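Local coordinates for importin subunit beta-1 (Saccharomyces cerevisiae, PDB 5OWU), which carries proteins into the nucleus by pairing with importin alpha, the adaptor that recognises classical nuclear localization signals in cargo, at residues Asp617-Ile622 and Ser653-Thr658; Lys635-Phe640 and Val660-Asp665; Asn575-Leu580 and Gly600-Leu605. All coordinates share one frame; numbering follows the deposited sequence.

Contact 1. Residues Asp617-Ile622 and Ser653-Thr658; sequences DVFYAI and SPVSIT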
ATOM      1  N   ASP A 617       2.452  -8.817 -21.542  1.00 41.33           N
ATOM      2  CA  ASP A 617       3.805  -8.402 -21.897  1.00 34.87           C
ATOM      3  C   ASP A 617       4.000  -8.336 -23.409  1.00 34.92           C
ATOM      4  O   ASP A 617       4.773  -7.497 -23.902  1.00 32.85           O
ATOM      5  CB  ASP A 617       4.807  -9.357 -21.258  1.00 41.17           C
ATOM      6  CG  ASP A 617       4.711  -9.356 -19.741  1.00 42.95           C
ATOM      7  OD1 ASP A 617       4.630  -8.257 -19.151  1.00 46.08           O
ATOM      8  OD2 ASP A 617       4.687 -10.449 -19.146  1.00 51.93           O
ATOM      9  N   VAL A 618       3.299  -9.189 -24.161  1.00 30.57           N
ATOM     10  CA  VAL A 618       3.362  -9.105 -25.616  1.00 33.05           C
ATOM     11  C   VAL A 618       2.752  -7.797 -26.088  1.00 29.09           C
ATOM     12  O   VAL A 618       3.282  -7.138 -26.985  1.00 28.82           O
ATOM     13  CB  VAL A 618       2.662 -10.314 -26.263  1.00 40.95           C
ATOM     14  CG1 VAL A 618       2.644 -10.165 -27.779  1.00 32.48           C
ATOM     15  CG2 VAL A 618       3.353 -11.612 -25.869  1.00 45.02           C
ATOM     16  N   PHE A 619       1.623  -7.410 -25.503  1.00 27.79           N
ATOM     17  CA  PHE A 619       0.987  -6.152 -25.867  1.00 27.83           C
ATOM     18  C   PHE A 619       1.875  -4.971 -25.515  1.00 31.40           C
ATOM     19  O   PHE A 619       1.927  -3.989 -26.259  1.00 30.24           O
ATOM     20  CB  PHE A 619      -0.366  -6.031 -25.168  1.00 33.54           C
ATOM     21  CG  PHE A 619      -1.509  -6.540 -25.988  1.00 32.07           C
ATOM     22  CD1 PHE A 619      -1.642  -7.890 -26.257  1.00 42.48           C
ATOM     23  CD2 PHE A 619      -2.451  -5.663 -26.496  1.00 38.94           C
ATOM     24  CE1 PHE A 619      -2.700  -8.357 -27.026  1.00 39.93           C
ATOM     25  CE2 PHE A 619      -3.508  -6.123 -27.255  1.00 38.59           C
ATOM     26  CZ  PHE A 619      -3.631  -7.471 -27.521  1.00 35.10           C
ATOM     27  N   TYR A 620       2.568  -5.037 -24.375  1.00 37.41           N
ATOM     28  CA  TYR A 620       3.520  -3.984 -24.032  0.53 31.51           C
ATOM     29  C   TYR A 620       4.601  -3.858 -25.099  1.00 29.27           C
ATOM     30  O   TYR A 620       4.969  -2.743 -25.501  1.00 30.28           O
ATOM     31  CB  TYR A 620       4.146  -4.263 -22.660  0.53 36.90           C
ATOM     32  CG  TYR A 620       3.303  -3.813 -21.478  0.53 40.86           C
ATOM     33  CD1 TYR A 620       2.801  -2.517 -21.410  0.53 48.56           C
ATOM     34  CD2 TYR A 620       3.010  -4.681 -20.431  0.53 44.02           C
ATOM     35  CE1 TYR A 620       2.034  -2.099 -20.338  0.53 47.77           C
ATOM     36  CE2 TYR A 620       2.241  -4.269 -19.352  0.53 44.27           C
ATOM     37  CZ  TYR A 620       1.754  -2.979 -19.314  0.53 50.06           C
ATOM     38  OH  TYR A 620       0.990  -2.560 -18.251  0.53 54.03           O
ATOM     39  N   ALA A 621       5.111  -4.991 -25.592  1.00 32.36           N
ATOM     40  CA  ALA A 621       6.165  -4.920 -26.601  1.00 32.35           C
ATOM     41  C   ALA A 621       5.617  -4.457 -27.949  1.00 32.37           C
ATOM     42  O   ALA A 621       6.288  -3.718 -28.684  1.00 32.33           O
ATOM     43  CB  ALA A 621       6.851  -6.276 -26.736  1.00 32.53           C
ATOM     44  N   ILE A 622       4.404  -4.885 -28.296  1.00 32.52           N
ATOM     45  CA  ILE A 622       3.780  -4.422 -29.531  1.00 30.56           C
ATOM     46  C   ILE A 622       3.562  -2.920 -29.464  1.00 27.72           C
ATOM     47  O   ILE A 622       3.826  -2.192 -30.426  1.00 29.72           O
ATOM     48  CB  ILE A 622       2.463  -5.179 -29.783  1.00 30.32           C
ATOM     49  CG1 ILE A 622       2.758  -6.651 -30.099  1.00 34.38           C
ATOM     50  CG2 ILE A 622       1.670  -4.520 -30.913  1.00 32.84           C
ATOM     51  CD1 ILE A 622       1.531  -7.508 -30.241  1.00 30.76           C
ATOM     52  N   SER A 653      -9.719  -8.744 -17.336  1.00 71.24           N
ATOM     53  CA  SER A 653      -8.306  -9.068 -17.405  1.00 70.46           C
ATOM     54  C   SER A 653      -7.461  -7.795 -17.471  1.00 75.00           C
ATOM     55  O   SER A 653      -7.913  -6.767 -17.981  1.00 72.03           O
ATOM     56  CB  SER A 653      -8.036  -9.934 -18.631  1.00 64.93           C
ATOM     57  OG  SER A 653      -6.674 -10.302 -18.725  1.00 73.69           O
ATOM     58  N   PRO A 654      -6.226  -7.831 -16.960  1.00 68.56           N
ATOM     59  CA  PRO A 654      -5.348  -6.657 -17.095  1.00 59.90           C
ATOM     60  C   PRO A 654      -4.920  -6.379 -18.526  1.00 51.87           C
ATOM     61  O   PRO A 654      -4.364  -5.305 -18.790  1.00 51.68           O
ATOM     62  CB  PRO A 654      -4.144  -7.017 -16.214  1.00 58.68           C
ATOM     63  CG  PRO A 654      -4.126  -8.502 -16.196  1.00 66.35           C
ATOM     64  CD  PRO A 654      -5.565  -8.927 -16.229  1.00 71.34           C
ATOM     65  N   VAL A 655      -5.171  -7.302 -19.456  1.00 56.37           N
ATOM     66  CA  VAL A 655      -4.783  -7.091 -20.848  1.00 58.41           C
ATOM     67  C   VAL A 655      -5.516  -5.894 -21.443  1.00 44.17           C
ATOM     68  O   VAL A 655      -5.012  -5.246 -22.370  1.00 41.55           O
ATOM     69  CB  VAL A 655      -5.041  -8.376 -21.664  1.00 50.51           C
ATOM     70  CG1 VAL A 655      -6.534  -8.583 -21.899  1.00 53.51           C
ATOM     71  CG2 VAL A 655      -4.281  -8.345 -22.980  1.00 47.62           C
ATOM     72  N   SER A 656      -6.709  -5.578 -20.933  1.00 43.99           N
ATOM     73  CA  SER A 656      -7.467  -4.456 -21.481  1.00 55.35           C
ATOM     74  C   SER A 656      -6.792  -3.130 -21.152  1.00 45.41           C
ATOM     75  O   SER A 656      -6.790  -2.207 -21.976  1.00 42.96           O
ATOM     76  CB  SER A 656      -8.901  -4.477 -20.949  1.00 51.23           C
ATOM     77  OG  SER A 656      -8.927  -4.314 -19.539  1.00 57.71           O
ATOM     78  N   ILE A 657      -6.210  -3.020 -19.956  1.00 36.24           N
ATOM     79  CA  ILE A 657      -5.452  -1.825 -19.591  1.00 35.21           C
ATOM     80  C   ILE A 657      -4.314  -1.607 -20.576  1.00 32.15           C
ATOM     81  O   ILE A 657      -4.091  -0.496 -21.076  1.00 35.94           O
ATOM     82  CB  ILE A 657      -4.912  -1.943 -18.155  1.00 46.53           C
ATOM     83  CG1 ILE A 657      -6.026  -2.295 -17.161  1.00 50.12           C
ATOM     84  CG2 ILE A 657      -4.188  -0.650 -17.752  1.00 41.88           C
ATOM     85  CD1 ILE A 657      -7.011  -1.214 -16.956  1.00 54.84           C
ATOM     86  N   THR A 658      -3.559  -2.671 -20.852  1.00 42.19           N
ATOM     87  CA  THR A 658      -2.412  -2.552 -21.739  1.00 45.80           C
ATOM     88  C   THR A 658      -2.852  -2.272 -23.168  1.00 31.82           C
ATOM     89  O   THR A 658      -2.167  -1.543 -23.893  1.00 40.09           O
ATOM     90  CB  THR A 658      -1.569  -3.824 -21.657  1.00 45.09           C
ATOM     91  OG1 THR A 658      -1.261  -4.094 -20.282  1.00 45.50           O
ATOM     92  CG2 THR A 658      -0.274  -3.663 -22.432  1.00 42.65           C
TER
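The hydroxyl OG1 of Thr-658 is hydrogen-bonded to Asp-616 OD1, one residue before the segment it faces, and in one of the two conformers modelled for Tyr-620 it lies 3.4 Å from Tyr-620 CZ. It sits at a joint between consecutive HEAT repeats: Asp617-Ile622 lies on helix 615-629 of HEAT 14, and Ser653-Thr658 leads into helix 655-669 of HEAT 15. The first torsion of Thr-658 (chi1 -53°) sets OG1 beside the backbone N and leaves CG2 anti to that N, so that both branches face helix 615-629. CG2 reaches the base of one side chain there, 3.6 Å from Phe-619 CB. In the same conformer of Tyr-620, CG2 also makes a CH-pi contact with the ring, 3.5 Å from the centroid and only 14° off the normal, over the middle of the face; this contact is less certain than the one to Phe-619. A valine here would keep a methyl to pack but would probably leave Asp-616 OD1 without its hydroxyl mate. About a turn before Thr-658, Val-655 approaches one face of the Phe-619 ring, where its CG2 stands off-centre toward the rim, 4.2 Å from Phe-619 CD1.

Contact 2. Residues Lys635-Phe640 and Val660-Asp665; sequences KYLETF and VGFIAD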
ATOM      1  N   LYS A 635       1.143  -1.341 -41.438  1.00 43.20           N
ATOM      2  CA  LYS A 635       1.064  -2.610 -42.158  1.00 39.62           C
ATOM      3  C   LYS A 635       0.619  -3.768 -41.272  1.00 49.95           C
ATOM      4  O   LYS A 635       0.086  -4.756 -41.789  1.00 49.69           O
ATOM      5  CB  LYS A 635       2.417  -2.937 -42.792  1.00 48.99           C
ATOM      6  CG  LYS A 635       3.570  -3.084 -41.794  1.00 65.83           C
ATOM      7  CD  LYS A 635       4.923  -3.251 -42.495  1.00 59.66           C
ATOM      8  CE  LYS A 635       5.019  -4.561 -43.275  1.00 57.06           C
ATOM      9  NZ  LYS A 635       6.337  -4.704 -43.961  1.00 71.31           N
ATOM     10  N   TYR A 636       0.824  -3.676 -39.961  1.00 46.59           N
ATOM     11  CA  TYR A 636       0.426  -4.742 -39.052  1.00 45.85           C
ATOM     12  C   TYR A 636      -0.972  -4.550 -38.488  1.00 38.52           C
ATOM     13  O   TYR A 636      -1.472  -5.442 -37.794  1.00 44.81           O
ATOM     14  CB  TYR A 636       1.416  -4.839 -37.886  1.00 43.92           C
ATOM     15  CG  TYR A 636       2.869  -4.826 -38.311  1.00 44.92           C
ATOM     16  CD1 TYR A 636       3.451  -5.941 -38.903  1.00 43.75           C
ATOM     17  CD2 TYR A 636       3.658  -3.701 -38.118  1.00 45.56           C
ATOM     18  CE1 TYR A 636       4.785  -5.936 -39.291  1.00 41.27           C
ATOM     19  CE2 TYR A 636       4.994  -3.685 -38.503  1.00 49.03           C
ATOM     20  CZ  TYR A 636       5.550  -4.808 -39.089  1.00 50.94           C
ATOM     21  OH  TYR A 636       6.872  -4.804 -39.477  1.00 45.10           O
ATOM     22  N   LEU A 637      -1.612  -3.415 -38.768  1.00 43.66           N
ATOM     23  CA  LEU A 637      -2.853  -3.081 -38.081  1.00 49.76           C
ATOM     24  C   LEU A 637      -3.966  -4.059 -38.423  1.00 49.48           C
ATOM     25  O   LEU A 637      -4.754  -4.435 -37.551  1.00 51.58           O
ATOM     26  CB  LEU A 637      -3.271  -1.651 -38.423  1.00 45.81           C
ATOM     27  CG  LEU A 637      -2.565  -0.529 -37.657  1.00 40.75           C
ATOM     28  CD1 LEU A 637      -3.021   0.824 -38.180  1.00 46.02           C
ATOM     29  CD2 LEU A 637      -2.837  -0.634 -36.167  1.00 36.40           C
ATOM     30  N   GLU A 638      -4.051  -4.488 -39.682  1.00 65.65           N
ATOM     31  CA  GLU A 638      -5.124  -5.399 -40.063  1.00 67.74           C
ATOM     32  C   GLU A 638      -5.041  -6.698 -39.270  1.00 63.87           C
ATOM     33  O   GLU A 638      -6.034  -7.155 -38.695  1.00 59.70           O
ATOM     34  CB  GLU A 638      -5.073  -5.685 -41.563  1.00 76.58           C
ATOM     35  CG  GLU A 638      -6.326  -6.380 -42.079  1.00 84.47           C
ATOM     36  CD  GLU A 638      -6.103  -7.120 -43.385  1.00 94.07           C
ATOM     37  OE1 GLU A 638      -5.169  -6.758 -44.134  1.00 94.92           O
ATOM     38  OE2 GLU A 638      -6.865  -8.071 -43.660  1.00 98.53           O
ATOM     39  N   THR A 639      -3.853  -7.306 -39.225  1.00 59.78           N
ATOM     40  CA  THR A 639      -3.679  -8.542 -38.467  1.00 57.75           C
ATOM     41  C   THR A 639      -3.814  -8.319 -36.965  1.00 50.68           C
ATOM     42  O   THR A 639      -4.285  -9.210 -36.250  1.00 40.46           O
ATOM     43  CB  THR A 639      -2.315  -9.156 -38.773  1.00 62.13           C
ATOM     44  OG1 THR A 639      -2.223  -9.440 -40.174  1.00 68.18           O
ATOM     45  CG2 THR A 639      -2.105 -10.451 -37.982  1.00 62.98           C
ATOM     46  N   PHE A 640      -3.399  -7.156 -36.461  1.00 51.42           N
ATOM     47  CA  PHE A 640      -3.421  -6.935 -35.018  1.00 37.22           C
ATOM     48  C   PHE A 640      -4.816  -6.590 -34.509  1.00 36.93           C
ATOM     49  O   PHE A 640      -5.131  -6.863 -33.347  1.00 38.07           O
ATOM     50  CB  PHE A 640      -2.435  -5.827 -34.649  1.00 40.00           C
ATOM     51  CG  PHE A 640      -2.328  -5.578 -33.179  1.00 37.08           C
ATOM     52  CD1 PHE A 640      -2.017  -6.607 -32.311  1.00 36.13           C
ATOM     53  CD2 PHE A 640      -2.530  -4.315 -32.663  1.00 33.99           C
ATOM     54  CE1 PHE A 640      -1.919  -6.375 -30.952  1.00 41.01           C
ATOM     55  CE2 PHE A 640      -2.431  -4.080 -31.312  1.00 29.06           C
ATOM     56  CZ  PHE A 640      -2.128  -5.105 -30.456  1.00 35.81           C
ATOM     57  N   VAL A 660      -5.498  -0.468 -23.916  1.00 35.70           N
ATOM     58  CA  VAL A 660      -5.702   0.979 -23.861  1.00 34.75           C
ATOM     59  C   VAL A 660      -4.370   1.698 -24.005  1.00 35.07           C
ATOM     60  O   VAL A 660      -4.282   2.756 -24.639  1.00 35.75           O
ATOM     61  CB  VAL A 660      -6.415   1.389 -22.561  1.00 29.91           C
ATOM     62  CG1 VAL A 660      -6.461   2.917 -22.435  1.00 33.09           C
ATOM     63  CG2 VAL A 660      -7.822   0.833 -22.522  1.00 25.93           C
ATOM     64  N   GLY A 661      -3.312   1.143 -23.407  1.00 33.76           N
ATOM     65  CA  GLY A 661      -1.994   1.736 -23.567  1.00 32.69           C
ATOM     66  C   GLY A 661      -1.502   1.695 -24.998  1.00 27.77           C
ATOM     67  O   GLY A 661      -0.758   2.582 -25.434  1.00 31.93           O
ATOM     68  N   PHE A 662      -1.895   0.665 -25.749  1.00 30.14           N
ATOM     69  CA  PHE A 662      -1.628   0.658 -27.182  1.00 28.84           C
ATOM     70  C   PHE A 662      -2.316   1.831 -27.863  1.00 30.47           C
ATOM     71  O   PHE A 662      -1.707   2.543 -28.673  1.00 32.19           O
ATOM     72  CB  PHE A 662      -2.094  -0.654 -27.808  1.00 28.22           C
ATOM     73  CG  PHE A 662      -1.931  -0.700 -29.302  1.00 30.32           C
ATOM     74  CD1 PHE A 662      -0.722  -1.056 -29.868  1.00 33.59           C
ATOM     75  CD2 PHE A 662      -2.984  -0.376 -30.137  1.00 23.75           C
ATOM     76  CE1 PHE A 662      -0.565  -1.097 -31.244  1.00 38.61           C
ATOM     77  CE2 PHE A 662      -2.834  -0.410 -31.514  1.00 34.66           C
ATOM     78  CZ  PHE A 662      -1.622  -0.771 -32.066  1.00 37.09           C
ATOM     79  N   ILE A 663      -3.597   2.046 -27.552  1.00 30.81           N
ATOM     80  CA  ILE A 663      -4.292   3.196 -28.131  1.00 27.13           C
ATOM     81  C   ILE A 663      -3.546   4.484 -27.791  1.00 30.00           C
ATOM     82  O   ILE A 663      -3.337   5.347 -28.654  1.00 27.88           O
ATOM     83  CB  ILE A 663      -5.758   3.239 -27.661  1.00 26.56           C
ATOM     84  CG1 ILE A 663      -6.485   1.963 -28.075  1.00 33.88           C
ATOM     85  CG2 ILE A 663      -6.474   4.459 -28.260  1.00 30.43           C
ATOM     86  CD1 ILE A 663      -7.883   1.831 -27.496  1.00 38.31           C
ATOM     87  N   ALA A 664      -3.116   4.625 -26.533  1.00 28.81           N
ATOM     88  CA  ALA A 664      -2.356   5.807 -26.135  1.00 32.08           C
ATOM     89  C   ALA A 664      -1.111   5.972 -26.993  1.00 33.55           C
ATOM     90  O   ALA A 664      -0.802   7.082 -27.444  1.00 29.38           O
ATOM     91  CB  ALA A 664      -1.968   5.718 -24.658  1.00 27.20           C
ATOM     92  N   ASP A 665      -0.386   4.881 -27.240  1.00 34.38           N
ATOM     93  CA  ASP A 665       0.834   4.980 -28.037  1.00 30.87           C
ATOM     94  C   ASP A 665       0.535   5.387 -29.476  1.00 32.91           C
ATOM     95  O   ASP A 665       1.167   6.308 -30.005  1.00 30.76           O
ATOM     96  CB  ASP A 665       1.599   3.658 -28.002  1.00 27.06           C
ATOM     97  CG  ASP A 665       2.530   3.568 -26.819  1.00 40.34           C
ATOM     98  OD1 ASP A 665       3.228   4.570 -26.553  1.00 42.61           O
ATOM     99  OD2 ASP A 665       2.551   2.513 -26.145  1.00 37.05           O
TER
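Phe-640 and Phe-662 meet as a T-shaped (edge-to-face) pair, the edge of Phe-640 directed at the face of Phe-662. The ring planes are inclined at 62°, short of a perpendicular T, and the centroids are 4.8 Å apart. The leading atom is Phe-640 CE2, which stands over the centre of the Phe-662 ring. Its distances confirm the centring: it is 3.5 Å from Phe-662 CZ on one side of the ring and 4.0 Å from Phe-662 CG on the other, with the remaining four carbons in between. Phe-640 CD2 follows it, 3.7 Å from Phe-662 CZ, so the CD2-CE2 side of Phe-640 forms the touching edge. With CG anti to the backbone N in both phenylalanines (chi1 -177° in Phe-640, 176° in Phe-662), the two side chains run past one another in reverse senses and span the 11.1 Å between Phe-640 CA and Phe-662 CA.

Both segments belong to HEAT 15, and the pair therefore lies inside a single helical hairpin, between helix 637-649 and helix 655-669. Here the two helices are bridged by large side chains, and no hydrogen bond crosses between the segments. Leu-637 approaches Phe-662 differently: its CD2 comes to the ring's edge, near the ring plane, 4.3 Å from CZ of Phe-662. Phe-640 also meets the ring of Phe-619 and packs on Ile-622, both on helix 615-629, and Phe-662 touches Ser-623 of that helix. At the start of the hairpin, Tyr-636 OH and Lys-635 NZ converge on OD1 of Asp-596, the first by a hydrogen bond and the second by a salt bridge.

Contact 3. Residues Asn575-Leu580 and Gly600-Leu605; sequences NILTVL and GLFFRL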
ATOM      1  N   ASN A 575      10.078 -11.608 -18.523  1.00 27.50           N
ATOM      2  CA  ASN A 575      11.313 -10.849 -18.305  1.00 22.65           C
ATOM      3  C   ASN A 575      11.908 -10.385 -19.625  1.00 26.85           C
ATOM      4  O   ASN A 575      12.284  -9.208 -19.787  1.00 29.99           O
ATOM      5  CB  ASN A 575      12.345 -11.700 -17.550  1.00 24.70           C
ATOM      6  CG  ASN A 575      11.848 -12.201 -16.200  1.00 29.18           C
ATOM      7  OD1 ASN A 575      12.354 -13.200 -15.685  1.00 36.63           O
ATOM      8  ND2 ASN A 575      10.860 -11.523 -15.625  1.00 40.62           N
ATOM      9  N   ILE A 576      11.995 -11.309 -20.588  1.00 26.50           N
ATOM     10  CA  ILE A 576      12.558 -10.987 -21.894  1.00 21.60           C
ATOM     11  C   ILE A 576      11.748  -9.887 -22.562  1.00 28.08           C
ATOM     12  O   ILE A 576      12.300  -8.925 -23.102  1.00 27.63           O
ATOM     13  CB  ILE A 576      12.614 -12.249 -22.774  1.00 25.00           C
ATOM     14  CG1 ILE A 576      13.622 -13.253 -22.203  1.00 29.63           C
ATOM     15  CG2 ILE A 576      12.988 -11.896 -24.217  1.00 29.40           C
ATOM     16  CD1 ILE A 576      13.494 -14.640 -22.797  1.00 29.59           C
ATOM     17  N   LEU A 577      10.424 -10.034 -22.575  1.00 31.69           N
ATOM     18  CA  LEU A 577       9.588  -9.074 -23.287  1.00 33.03           C
ATOM     19  C   LEU A 577       9.659  -7.692 -22.641  1.00 31.97           C
ATOM     20  O   LEU A 577       9.618  -6.676 -23.338  1.00 33.21           O
ATOM     21  CB  LEU A 577       8.144  -9.585 -23.351  1.00 29.57           C
ATOM     22  CG  LEU A 577       7.945 -10.798 -24.274  1.00 31.41           C
ATOM     23  CD1 LEU A 577       6.642 -11.510 -23.984  1.00 34.25           C
ATOM     24  CD2 LEU A 577       8.012 -10.401 -25.741  1.00 27.56           C
ATOM     25  N   THR A 578       9.783  -7.631 -21.315  1.00 28.10           N
ATOM     26  CA  THR A 578       9.942  -6.340 -20.644  1.00 32.23           C
ATOM     27  C   THR A 578      11.222  -5.645 -21.105  1.00 32.26           C
ATOM     28  O   THR A 578      11.202  -4.470 -21.517  1.00 30.38           O
ATOM     29  CB  THR A 578       9.935  -6.550 -19.128  1.00 34.12           C
ATOM     30  OG1 THR A 578       8.699  -7.176 -18.745  1.00 31.31           O
ATOM     31  CG2 THR A 578      10.080  -5.220 -18.372  1.00 35.50           C
ATOM     32  N   VAL A 579      12.349  -6.365 -21.074  1.00 30.82           N
ATOM     33  CA  VAL A 579      13.590  -5.752 -21.552  1.00 28.25           C
ATOM     34  C   VAL A 579      13.463  -5.364 -23.019  1.00 31.87           C
ATOM     35  O   VAL A 579      13.948  -4.309 -23.439  1.00 32.99           O
ATOM     36  CB  VAL A 579      14.794  -6.686 -21.333  1.00 27.36           C
ATOM     37  CG1 VAL A 579      16.084  -5.997 -21.792  1.00 32.09           C
ATOM     38  CG2 VAL A 579      14.903  -7.080 -19.878  1.00 29.08           C
ATOM     39  N   LEU A 580      12.831  -6.220 -23.824  1.00 27.83           N
ATOM     40  CA  LEU A 580      12.700  -5.955 -25.254  1.00 33.26           C
ATOM     41  C   LEU A 580      11.886  -4.695 -25.503  1.00 25.14           C
ATOM     42  O   LEU A 580      12.225  -3.887 -26.374  1.00 30.83           O
ATOM     43  CB  LEU A 580      12.058  -7.159 -25.947  1.00 32.74           C
ATOM     44  CG  LEU A 580      11.773  -7.056 -27.449  1.00 38.67           C
ATOM     45  CD1 LEU A 580      13.040  -6.772 -28.238  1.00 37.72           C
ATOM     46  CD2 LEU A 580      11.116  -8.341 -27.946  1.00 30.71           C
ATOM     47  N   GLY A 600       6.296 -11.063 -36.281  1.00 40.75           N
ATOM     48  CA  GLY A 600       6.132 -12.489 -36.503  1.00 45.12           C
ATOM     49  C   GLY A 600       6.180 -13.267 -35.206  1.00 44.78           C
ATOM     50  O   GLY A 600       5.335 -14.129 -34.944  1.00 43.47           O
ATOM     51  N   LEU A 601       7.157 -12.950 -34.355  1.00 41.89           N
ATOM     52  CA  LEU A 601       7.255 -13.610 -33.060  1.00 36.11           C
ATOM     53  C   LEU A 601       6.070 -13.255 -32.174  1.00 39.55           C
ATOM     54  O   LEU A 601       5.460 -14.131 -31.543  1.00 37.86           O
ATOM     55  CB  LEU A 601       8.577 -13.228 -32.397  1.00 38.17           C
ATOM     56  CG  LEU A 601       9.820 -13.640 -33.174  1.00 42.17           C
ATOM     57  CD1 LEU A 601      11.082 -13.120 -32.468  1.00 49.69           C
ATOM     58  CD2 LEU A 601       9.843 -15.158 -33.374  1.00 53.88           C
ATOM     59  N   PHE A 602       5.696 -11.974 -32.148  1.00 39.90           N
ATOM     60  CA  PHE A 602       4.647 -11.552 -31.229  1.00 40.74           C
ATOM     61  C   PHE A 602       3.329 -12.237 -31.570  1.00 37.82           C
ATOM     62  O   PHE A 602       2.679 -12.829 -30.699  1.00 37.07           O
ATOM     63  CB  PHE A 602       4.518 -10.028 -31.251  1.00 35.29           C
ATOM     64  CG  PHE A 602       5.751  -9.301 -30.751  1.00 39.98           C
ATOM     65  CD1 PHE A 602       6.635  -9.913 -29.869  1.00 41.75           C
ATOM     66  CD2 PHE A 602       6.024  -8.007 -31.162  1.00 43.28           C
ATOM     67  CE1 PHE A 602       7.763  -9.251 -29.417  1.00 41.22           C
ATOM     68  CE2 PHE A 602       7.154  -7.338 -30.708  1.00 39.62           C
ATOM     69  CZ  PHE A 602       8.022  -7.961 -29.833  1.00 34.91           C
ATOM     70  N   PHE A 603       2.944 -12.217 -32.844  1.00 45.54           N
ATOM     71  CA  PHE A 603       1.752 -12.952 -33.245  1.00 50.23           C
ATOM     72  C   PHE A 603       1.853 -14.417 -32.847  1.00 45.75           C
ATOM     73  O   PHE A 603       0.897 -14.984 -32.305  1.00 47.01           O
ATOM     74  CB  PHE A 603       1.521 -12.802 -34.749  1.00 51.48           C
ATOM     75  CG  PHE A 603       1.023 -11.445 -35.146  1.00 37.85           C
ATOM     76  CD1 PHE A 603      -0.028 -10.858 -34.466  1.00 44.01           C
ATOM     77  CD2 PHE A 603       1.621 -10.742 -36.180  1.00 51.20           C
ATOM     78  CE1 PHE A 603      -0.487  -9.603 -34.818  1.00 52.68           C
ATOM     79  CE2 PHE A 603       1.164  -9.487 -36.537  1.00 49.68           C
ATOM     80  CZ  PHE A 603       0.110  -8.919 -35.854  1.00 44.72           C
ATOM     81  N   ARG A 604       3.014 -15.040 -33.063  1.00 42.07           N
ATOM     82  CA  ARG A 604       3.150 -16.430 -32.650  1.00 45.54           C
ATOM     83  C   ARG A 604       2.879 -16.563 -31.159  1.00 51.29           C
ATOM     84  O   ARG A 604       2.078 -17.406 -30.730  1.00 44.31           O
ATOM     85  CB  ARG A 604       4.535 -16.960 -33.025  1.00 48.02           C
ATOM     86  CG  ARG A 604       4.666 -17.271 -34.513  1.00 55.78           C
ATOM     87  CD  ARG A 604       6.103 -17.517 -34.921  1.00 52.59           C
ATOM     88  NE  ARG A 604       6.710 -18.603 -34.161  1.00 56.97           N
ATOM     89  CZ  ARG A 604       8.009 -18.886 -34.170  1.00 56.81           C
ATOM     90  NH1 ARG A 604       8.847 -18.158 -34.896  1.00 55.60           N
ATOM     91  NH2 ARG A 604       8.475 -19.892 -33.442  1.00 56.00           N
ATOM     92  N   LEU A 605       3.476 -15.677 -30.355  1.00 41.17           N
ATOM     93  CA  LEU A 605       3.230 -15.718 -28.920  1.00 37.77           C
ATOM     94  C   LEU A 605       1.755 -15.529 -28.612  1.00 39.59           C
ATOM     95  O   LEU A 605       1.227 -16.131 -27.670  1.00 40.21           O
ATOM     96  CB  LEU A 605       4.069 -14.653 -28.218  1.00 39.20           C
ATOM     97  CG  LEU A 605       5.567 -14.946 -28.190  1.00 46.02           C
ATOM     98  CD1 LEU A 605       6.337 -13.700 -27.788  1.00 48.26           C
ATOM     99  CD2 LEU A 605       5.868 -16.092 -27.235  1.00 39.69           C
TER
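The ring of Phe-602 projects toward helix 563-586 and sets its outer corner, CZ and CE1, against two leucine branches one helical turn apart. Leu-580 meets the ring head-on from that helix, bringing its CD2 to the rim, in the ring plane, 3.6 Å from Phe-602 CZ. Leu-577 runs alongside in the reverse sense and puts its own CD2 3.9 Å from Phe-602 CE1. CE1 is consequently shared, since CD2 of Leu-580 also lies 3.8 Å from it. The bumps work the other way as well: the CD2 methyl of Leu-577 enters the hollow between Phe-602 and Leu-605, whose CD1 is 4.2 Å away. With Leu-577 CG beside the backbone N and Leu-580 CG anti to it (chi1 -70° and 177°), the two leucines send their methyls to the same corner of the ring.

The backbones stand well apart, and side chains alone span the gap. The axes of the short segments approach no closer than 13.7 Å and cross at -145°, roughly antiparallel, and the nearest CA pair, Leu-577 and Phe-602, is 9.7 Å apart. The contact is apolar packing that joins HEAT 13 to HEAT 14. Helix 615-629 flanks it, Ala-621 and Ile-622 touching Phe-602 while Asp-617 and Val-618 touch Leu-577; Met-554, in a loop, meets Leu-605.

How the contacts relate
Along the chain contact 3 closes before the other two open, while the segments of contacts 1 and 2 alternate and share helix 655-669. Contact 1 lies about 11 Å, centre to centre, from each of the others, and contacts 2 and 3 are about 15 Å apart. Helix 615-629 links them: Ala-621 CB reaches Phe-602 CZ of contact 3 at 3.7 Å, and Phe-619 CE2 reaches Phe-640 CZ of contact 2 at 3.6 Å. Contacts 3 and 2 also touch directly, Thr-639 CG2 meeting Phe-603 CZ at 3.4 Å. Contacts 3 and 1 join HEAT 13 to 14 and 14 to 15, whereas contact 2 lies within HEAT 15; side chains thus connect three successive repeats along the solenoid.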